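Local coordinates for protein serine racemase (Enterococcus faecalis, PDB 4ECL) that belongs to the alanine racemase family, pairing a TIM-barrel-type domain with a mostly beta-stranded C-terminal domain in its cytoplasmic part, at residues R242-I254 with V327-D339. Residues are numbered along the deposited sequence; the frame is centred on the assembly and turned at random.
Sequences RPVLSLKAKVVLI and VKTGSIATLIGKD
A classic beta bulge marks this antiparallel pairing in the C-terminal beta domain, where Leu335 and Ile336 together face Leu247. Leu247 O takes both of their amides: Leu335 N, 2.7 Å away, approaches almost head-on (C=O...N 162°), while Ile336 N comes in plane on a lone pair (129°), at a longer 3.3 Å. Leu247 N donates a hydrogen bond to Ile336 O. Beyond the bulge, Ala249 and Ala333 form a hydrogen-bonded pair; past the last paired residues, Val251 N donates to Ser331 O and Val251 O accepts from Gly330 N at 2.8 Å, both in the type II turn 328-331.

On the face of Lys248 and Lys250, the Lys248 chain bends at chi2 (-86°) and runs alongside Thr334, bringing NZ within 3.0 Å of Thr334 OG1 in a hydrogen bond. Lys250, extended beyond CG, lies beside Ile332, with CE 3.8 Å from Ile332 CG1. The other face is apolar: Leu247 CB meets Ile336 CB at 3.8 Å, and Leu335 CD1 packs on Ala249 CB. Strand 7-11 bonds to the far edge of 245-250.

Two donors on one carbonyl keep the extra bulge residue bonded to the ladder, while leucine, isoleucine and alanine carbons pack on one face.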
loop_
_atom_site.group_PDB
_atom_site.type_symbol
_atom_site.label_atom_id
_atom_site.label_comp_id
_atom_site.label_asym_id
_atom_site.label_seq_id
_atom_site.Cartn_x
_atom_site.Cartn_y
_atom_site.Cartn_z
ATOM N N ARG A 242 10.283 2.754 22.326
ATOM C CA ARG A 242 9.406 3.902 22.124
ATOM C C ARG A 242 9.004 4.042 20.648
ATOM O O ARG A 242 9.847 3.887 19.769
ATOM C CB ARG A 242 10.072 5.170 22.651
ATOM C CG ARG A 242 10.390 5.084 24.151
ATOM C CD ARG A 242 11.036 6.341 24.697
ATOM N NE ARG A 242 11.402 6.167 26.100
ATOM C CZ ARG A 242 12.361 6.851 26.715
ATOM N NH1 ARG A 242 13.068 7.760 26.054
ATOM N NH2 ARG A 242 12.622 6.615 27.995
ATOM N N PRO A 243 7.716 4.340 20.381
ATOM C CA PRO A 243 7.206 4.393 18.999
ATOM C C PRO A 243 7.886 5.484 18.178
ATOM O O PRO A 243 8.038 6.622 18.641
ATOM C CB PRO A 243 5.717 4.722 19.180
ATOM C CG PRO A 243 5.617 5.364 20.534
ATOM C CD PRO A 243 6.676 4.685 21.367
ATOM N N VAL A 244 8.305 5.122 16.973
ATOM C CA VAL A 244 9.027 6.035 16.096
ATOM C C VAL A 244 8.095 6.779 15.129
ATOM O O VAL A 244 8.318 7.958 14.810
ATOM C CB VAL A 244 10.111 5.270 15.302
ATOM C CG1 VAL A 244 10.771 6.169 14.258
ATOM C CG2 VAL A 244 11.154 4.690 16.260
ATOM N N LEU A 245 7.048 6.092 14.669
ATOM C CA LEU A 245 6.193 6.639 13.615
ATOM C C LEU A 245 4.914 7.295 14.116
ATOM O O LEU A 245 4.199 6.736 14.948
ATOM C CB LEU A 245 5.839 5.542 12.603
ATOM C CG LEU A 245 4.956 5.894 11.400
ATOM C CD1 LEU A 245 5.344 5.040 10.198
ATOM C CD2 LEU A 245 3.467 5.703 11.723
ATOM N N SER A 246 4.606 8.468 13.568
ATOM C CA SER A 246 3.276 9.040 13.710
ATOM C C SER A 246 2.657 9.256 12.342
ATOM O O SER A 246 3.371 9.535 11.382
ATOM C CB SER A 246 3.337 10.380 14.441
ATOM O OG SER A 246 3.549 10.171 15.814
ATOM N N LEU A 247 1.333 9.137 12.267
ATOM C CA LEU A 247 0.579 9.429 11.040
ATOM C C LEU A 247 -0.391 10.596 11.252
ATOM O O LEU A 247 -1.250 10.551 12.146
ATOM C CB LEU A 247 -0.191 8.198 10.578
ATOM C CG LEU A 247 -1.113 8.354 9.356
ATOM C CD1 LEU A 247 -0.330 8.698 8.100
ATOM C CD2 LEU A 247 -1.947 7.099 9.157
ATOM N N LYS A 248 -0.266 11.628 10.418
ATOM C CA LYS A 248 -0.966 12.896 10.649
ATOM C C LYS A 248 -1.699 13.366 9.398
ATOM O O LYS A 248 -1.318 13.021 8.281
ATOM C CB LYS A 248 0.026 13.988 11.037
ATOM C CG LYS A 248 0.979 13.636 12.152
ATOM C CD LYS A 248 0.390 13.917 13.509
ATOM C CE LYS A 248 1.473 13.819 14.568
ATOM N NZ LYS A 248 0.998 14.198 15.919
ATOM N N ALA A 249 -2.738 14.174 9.593
ATOM C CA ALA A 249 -3.457 14.775 8.467
ATOM C C ALA A 249 -4.180 16.045 8.907
ATOM O O ALA A 249 -4.699 16.108 10.025
ATOM C CB ALA A 249 -4.439 13.773 7.848
ATOM N N LYS A 250 -4.199 17.054 8.037
ATOM C CA LYS A 250 -4.829 18.340 8.353
ATOM C C LYS A 250 -6.249 18.484 7.819
ATOM O O LYS A 250 -6.496 18.234 6.638
ATOM C CB LYS A 250 -3.952 19.501 7.868
ATOM C CG LYS A 250 -2.755 19.733 8.800
ATOM C CD LYS A 250 -1.738 20.681 8.200
ATOM C CE LYS A 250 -0.517 20.805 9.098
ATOM N NZ LYS A 250 0.471 21.765 8.534
ATOM N N VAL A 251 -7.171 18.887 8.698
ATOM C CA VAL A 251 -8.569 19.127 8.333
ATOM C C VAL A 251 -8.694 20.112 7.170
ATOM O O VAL A 251 -8.077 21.177 7.169
ATOM C CB VAL A 251 -9.382 19.709 9.520
ATOM C CG1 VAL A 251 -10.813 19.949 9.103
ATOM C CG2 VAL A 251 -9.315 18.786 10.741
ATOM N N VAL A 252 -9.491 19.748 6.172
ATOM C CA VAL A 252 -9.651 20.595 4.997
ATOM C C VAL A 252 -11.031 21.223 4.937
ATOM O O VAL A 252 -11.268 22.133 4.146
ATOM C CB VAL A 252 -9.427 19.795 3.702
ATOM C CG1 VAL A 252 -7.984 19.339 3.626
ATOM C CG2 VAL A 252 -10.378 18.611 3.656
ATOM N N LEU A 253 -11.941 20.727 5.773
ATOM C CA LEU A 253 -13.296 21.256 5.820
ATOM C C LEU A 253 -14.038 20.815 7.074
ATOM O O LEU A 253 -13.835 19.708 7.565
ATOM C CB LEU A 253 -14.105 20.817 4.596
ATOM C CG LEU A 253 -15.472 21.508 4.593
ATOM C CD1 LEU A 253 -15.266 22.983 4.273
ATOM C CD2 LEU A 253 -16.482 20.863 3.670
ATOM N N ILE A 254 -14.904 21.693 7.577
ATOM C CA ILE A 254 -15.809 21.345 8.663
ATOM C C ILE A 254 -17.219 21.552 8.155
ATOM O O ILE A 254 -17.494 22.531 7.494
ATOM C CB ILE A 254 -15.538 22.172 9.940
ATOM C CG1 ILE A 254 -14.199 21.761 10.560
ATOM C CG2 ILE A 254 -16.626 21.952 10.974
ATOM C CD1 ILE A 254 -13.170 22.861 10.557
ATOM N N VAL A 327 -11.460 22.853 16.639
ATOM C CA VAL A 327 -11.174 22.240 15.348
ATOM C C VAL A 327 -11.394 23.221 14.203
ATOM O O VAL A 327 -12.497 23.730 14.017
ATOM C CB VAL A 327 -12.056 21.012 15.086
ATOM C CG1 VAL A 327 -11.634 20.348 13.787
ATOM C CG2 VAL A 327 -11.957 20.034 16.229
ATOM N N LYS A 328 -10.343 23.476 13.432
ATOM C CA LYS A 328 -10.456 24.375 12.298
ATOM C C LYS A 328 -9.801 23.775 11.061
ATOM O O LYS A 328 -9.104 22.771 11.152
ATOM C CB LYS A 328 -9.847 25.737 12.637
ATOM C CG LYS A 328 -8.413 25.690 13.156
ATOM C CD LYS A 328 -8.194 26.803 14.189
ATOM C CE LYS A 328 -6.752 26.867 14.683
ATOM N NZ LYS A 328 -5.890 27.676 13.771
ATOM N N THR A 329 -10.062 24.376 9.907
ATOM C CA THR A 329 -9.305 24.074 8.706
ATOM C C THR A 329 -7.841 24.263 9.049
ATOM O O THR A 329 -7.435 25.342 9.485
ATOM C CB THR A 329 -9.659 25.035 7.557
ATOM O OG1 THR A 329 -11.002 24.791 7.121
ATOM C CG2 THR A 329 -8.695 24.844 6.386
ATOM N N GLY A 330 -7.057 23.202 8.885
ATOM C CA GLY A 330 -5.647 23.259 9.204
ATOM C C GLY A 330 -5.306 22.540 10.493
ATOM O O GLY A 330 -4.135 22.323 10.777
ATOM N N SER A 331 -6.317 22.179 11.279
ATOM C CA SER A 331 -6.077 21.428 12.509
ATOM C C SER A 331 -5.470 20.081 12.177
ATOM O O SER A 331 -5.891 19.406 11.232
ATOM C CB SER A 331 -7.362 21.222 13.313
ATOM O OG SER A 331 -7.783 22.432 13.914
ATOM N N ILE A 332 -4.471 19.706 12.965
ATOM C CA ILE A 332 -3.775 18.454 12.791
ATOM C C ILE A 332 -4.535 17.323 13.464
ATOM O O ILE A 332 -4.791 17.359 14.663
ATOM C CB ILE A 332 -2.358 18.542 13.357
ATOM C CG1 ILE A 332 -1.541 19.531 12.526
ATOM C CG2 ILE A 332 -1.681 17.169 13.329
ATOM C CD1 ILE A 332 -0.281 19.999 13.209
ATOM N N ALA A 333 -4.899 16.321 12.672
ATOM C CA ALA A 333 -5.444 15.084 13.205
ATOM C C ALA A 333 -4.326 14.037 13.301
ATOM O O ALA A 333 -3.553 13.852 12.362
ATOM C CB ALA A 333 -6.566 14.567 12.308
ATOM N N THR A 334 -4.265 13.348 14.434
ATOM C CA THR A 334 -3.281 12.299 14.658
ATOM C C THR A 334 -3.975 10.948 14.506
ATOM O O THR A 334 -4.842 10.599 15.309
ATOM C CB THR A 334 -2.658 12.460 16.060
ATOM O OG1 THR A 334 -1.906 13.677 16.087
ATOM C CG2 THR A 334 -1.734 11.304 16.398
ATOM N N LEU A 335 -3.635 10.212 13.453
ATOM C CA LEU A 335 -4.261 8.917 13.203
ATOM C C LEU A 335 -3.461 7.800 13.860
ATOM O O LEU A 335 -3.996 6.742 14.209
ATOM C CB LEU A 335 -4.401 8.656 11.697
ATOM C CG LEU A 335 -5.299 9.625 10.924
ATOM C CD1 LEU A 335 -4.541 10.895 10.509
ATOM C CD2 LEU A 335 -5.927 8.947 9.710
ATOM N N ILE A 336 -2.166 8.043 14.003
ATOM C CA ILE A 336 -1.285 7.159 14.750
ATOM C C ILE A 336 -0.333 8.080 15.473
ATOM O O ILE A 336 0.289 8.934 14.835
ATOM C CB ILE A 336 -0.449 6.239 13.828
ATOM C CG1 ILE A 336 -1.333 5.221 13.105
ATOM C CG2 ILE A 336 0.621 5.500 14.641
ATOM C CD1 ILE A 336 -0.581 4.374 12.085
ATOM N N GLY A 337 -0.225 7.928 16.793
ATOM C CA GLY A 337 0.649 8.783 17.576
ATOM C C GLY A 337 0.006 9.418 18.803
ATOM O O GLY A 337 -1.058 8.987 19.256
ATOM N N LYS A 338 0.661 10.446 19.342
ATOM C CA LYS A 338 0.219 11.104 20.580
ATOM C C LYS A 338 -0.294 12.510 20.330
ATOM O O LYS A 338 0.207 13.226 19.460
ATOM C CB LYS A 338 1.362 11.216 21.597
ATOM C CG LYS A 338 1.970 9.921 22.058
ATOM C CD LYS A 338 3.055 10.198 23.105
ATOM C CE LYS A 338 4.023 9.014 23.277
ATOM N NZ LYS A 338 4.880 8.784 22.071
ATOM N N ASP A 339 -1.281 12.905 21.128
ATOM C CA ASP A 339 -1.830 14.246 21.087
ATOM C C ASP A 339 -2.444 14.527 22.445
ATOM O O ASP A 339 -3.316 13.786 22.906
ATOM C CB ASP A 339 -2.882 14.358 19.988
ATOM C CG ASP A 339 -3.403 15.773 19.815
ATOM O OD1 ASP A 339 -2.752 16.723 20.312
ATOM O OD2 ASP A 339 -4.464 15.933 19.168
HETATM O O HOH W 1 3.088 10.428 18.755
#